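Side-chain contact in gentamicin resistance protein (PDB 6CTZ), which probably transfers phosphate from a guanine nucleotide to the 2''-hydroxyl of aminoglycoside antibiotics such as kanamycin, conferring resistance to them: residues Arg240-Met243 / Ala244-Glu248. The protein carries 2 engineered substitutions. Residues are numbered along the deposited sequence; the frame is centred on the assembly and turned at random. Where two conformers were deposited one is given.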
ATOM      1  N   ARG A 240      -8.924  11.966   9.452  1.00 11.51           N
ATOM      2  CA  ARG A 240      -9.080  13.413   9.570  1.00 12.00           C
ATOM      3  C   ARG A 240      -7.994  14.028  10.443  1.00 11.70           C
ATOM      4  O   ARG A 240      -7.595  15.173  10.210  1.00 12.88           O
ATOM      5  CB  ARG A 240     -10.470  13.740  10.116  1.00 12.27           C
ATOM      6  CG  ARG A 240     -11.569  13.611   9.081  1.00 13.24           C
ATOM      7  CD  ARG A 240     -12.951  13.787   9.712  1.00 14.17           C
ATOM      8  NE  ARG A 240     -14.017  13.852   8.713  1.00 14.93           N
ATOM      9  CZ  ARG A 240     -14.427  14.979   8.134  1.00 15.70           C
ATOM     10  NH1 ARG A 240     -13.859  16.136   8.450  1.00 17.14           N
ATOM     11  NH2 ARG A 240     -15.391  14.941   7.224  1.00 17.23           N
ATOM     12  N   GLN A 241      -7.505  13.288  11.450  1.00 11.87           N
ATOM     13  CA  GLN A 241      -6.394  13.769  12.269  1.00 13.26           C
ATOM     14  C   GLN A 241      -5.118  13.898  11.445  1.00 12.15           C
ATOM     15  O   GLN A 241      -4.384  14.882  11.581  1.00 12.55           O
ATOM     16  CB  GLN A 241      -6.136  12.811  13.435  1.00 16.12           C
ATOM     17  CG  GLN A 241      -7.189  12.745  14.520  1.00 20.84           C
ATOM     18  CD  GLN A 241      -6.781  11.778  15.627  1.00 25.54           C
ATOM     19  OE1 GLN A 241      -7.146  10.599  15.606  1.00 28.61           O
ATOM     20  NE2 GLN A 241      -6.002  12.268  16.585  1.00 26.32           N
ATOM     21  N   VAL A 242      -4.826  12.903  10.604  1.00 10.94           N
ATOM     22  CA  VAL A 242      -3.670  12.996   9.711  1.00 10.65           C
ATOM     23  C   VAL A 242      -3.821  14.188   8.774  1.00 10.68           C
ATOM     24  O   VAL A 242      -2.894  14.991   8.604  1.00 11.37           O
ATOM     25  CB  VAL A 242      -3.473  11.681   8.934  1.00 10.83           C
ATOM     26  CG1 VAL A 242      -2.282  11.817   7.992  1.00 11.17           C
ATOM     27  CG2 VAL A 242      -3.253  10.497   9.892  1.00 11.49           C
ATOM     28  N   MET A 243      -5.009  14.337   8.177  1.00 10.82           N
ATOM     29  CA  MET A 243      -5.251  15.449   7.261  1.00 11.48           C
ATOM     30  C   MET A 243      -5.044  16.790   7.949  1.00 11.15           C
ATOM     31  O   MET A 243      -4.473  17.716   7.363  1.00 12.71           O
ATOM     32  CB  MET A 243      -6.673  15.362   6.712  1.00 11.02           C
ATOM     33  CG  MET A 243      -6.862  14.187   5.772  1.00 11.09           C
ATOM     34  SD  MET A 243      -8.589  13.989   5.323  1.00 12.82           S
ATOM     35  CE  MET A 243      -8.390  12.758   4.023  1.00 13.14           C
ATOM     36  N   ALA A 244      -5.492  16.914   9.199  1.00 11.81           N
ATOM     37  CA  ALA A 244      -5.325  18.178   9.905  1.00 13.20           C
ATOM     38  C   ALA A 244      -3.849  18.486  10.120  1.00 13.14           C
ATOM     39  O   ALA A 244      -3.395  19.609   9.871  1.00 15.60           O
ATOM     40  CB  ALA A 244      -6.085  18.143  11.227  1.00 14.84           C
ATOM     41  N   TYR A 245      -3.074  17.496  10.574  1.00 12.32           N
ATOM     42  CA  TYR A 245      -1.650  17.738  10.790  1.00 12.81           C
ATOM     43  C   TYR A 245      -0.944  18.083   9.487  1.00 14.33           C
ATOM     44  O   TYR A 245       0.045  18.825   9.491  1.00 15.46           O
ATOM     45  CB  TYR A 245      -0.994  16.526  11.450  1.00 13.25           C
ATOM     46  CG  TYR A 245      -1.094  16.495  12.958  1.00 13.14           C
ATOM     47  CD1 TYR A 245      -0.762  17.616  13.710  1.00 14.14           C
ATOM     48  CD2 TYR A 245      -1.492  15.342  13.632  1.00 13.74           C
ATOM     49  CE1 TYR A 245      -0.828  17.594  15.093  1.00 14.46           C
ATOM     50  CE2 TYR A 245      -1.559  15.308  15.012  1.00 14.36           C
ATOM     51  CZ  TYR A 245      -1.226  16.435  15.740  1.00 15.08           C
ATOM     52  OH  TYR A 245      -1.286  16.410  17.119  1.00 17.24           O
ATOM     53  N   ARG A 246      -1.441  17.569   8.368  1.00 13.97           N
ATOM     54  CA  ARG A 246      -0.863  17.922   7.077  0.53 14.01           C
ATOM     55  C   ARG A 246      -1.339  19.269   6.559  1.00 16.28           C
ATOM     56  O   ARG A 246      -0.792  19.754   5.560  1.00 21.13           O
ATOM     57  CB  ARG A 246      -1.150  16.846   6.030  0.53 13.11           C
ATOM     58  CG  ARG A 246      -0.398  15.567   6.288  0.53 12.93           C
ATOM     59  CD  ARG A 246      -0.519  14.575   5.161  0.53 13.91           C
ATOM     60  NE  ARG A 246       0.246  14.972   3.981  0.53 14.57           N
ATOM     61  CZ  ARG A 246       0.072  14.429   2.782  0.53 15.93           C
ATOM     62  NH1 ARG A 246      -0.846  13.489   2.627  0.53 16.65           N
ATOM     63  NH2 ARG A 246       0.811  14.815   1.743  0.53 17.92           N
ATOM     64  N   GLY A 247      -2.312  19.896   7.209  1.00 14.76           N
ATOM     65  CA  GLY A 247      -2.770  21.192   6.750  1.00 15.22           C
ATOM     66  C   GLY A 247      -3.665  21.121   5.541  1.00 15.12           C
ATOM     67  O   GLY A 247      -3.747  22.091   4.780  1.00 17.14           O
ATOM     68  N   GLU A 248      -4.323  19.988   5.320  1.00 13.91           N
ATOM     69  CA  GLU A 248      -5.307  19.910   4.253  1.00 13.19           C
ATOM     70  C   GLU A 248      -6.430  20.905   4.523  1.00 14.41           C
ATOM     71  O   GLU A 248      -6.704  21.275   5.669  1.00 15.06           O
ATOM     72  CB  GLU A 248      -5.886  18.500   4.175  1.00 12.73           C
ATOM     73  CG  GLU A 248      -4.867  17.377   3.977  1.00 13.30           C
ATOM     74  CD  GLU A 248      -4.275  17.284   2.577  1.00 13.26           C
ATOM     75  OE1 GLU A 248      -4.528  18.156   1.716  1.00 15.40           O
ATOM     76  OE2 GLU A 248      -3.549  16.300   2.336  1.00 14.04           O
TER
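Met-243 and Glu-248 meet where helix 236-246 ends, the glutamate CG resting 3.8 Å from the methionine CB. In Glu-248, CG is anti to the carbonyl carbon, held beside the backbone N and hence close to Met-243, while the bend at chi2 (-74°) directs the carboxylate to Tyr-227 and Arg-246. CG also lies 3.4 Å from Met-243 O, the carbonyl that accepts Glu-248 N at 3.1 Å with an N-H...O angle of 158°. Gly-247 N bonds back to Ala-244 O. Gly-247 takes the chain out of the helix with a positive phi of 77°, a conformation easy for a residue without a side chain.

Upstream, ordinary helical bonds link Ala-244 to Arg-240, Tyr-245 to Gln-241 and Arg-246 to Val-242. On the buried side, Val-242 CG1 comes within 4.3 Å of Arg-246 CD, aliphatic against aliphatic, leaving the guanidinium to polar neighbours. Glu-248 OE2 lies 3.9 Å from Arg-246 NH1, above the guanidinium plane, a long salt bridge of charge alone. Firmer bonds place both groups: Arg-246 NE to Asn-121 OD1 and Glu-248 OE2 to Tyr-227 OH.

Met-243, extended beyond CG, touches the engineered Leu-254; its flexible, unbranched apolar chain suits a buried place against Ile-255 and Tyr-227. Tyr-245 touches Ala-117 of helix 106-125 and bonds Asp-110 through its hydroxyl. Glu-248 has been seen to bind magnesium in a crystal of this protein, though no such ion is bound to this chain in the model. The paired bonds around Gly-247 define a Schellman motif, closing this helix of the aminoglycoside phosphotransferase fold before helix 251-276 begins.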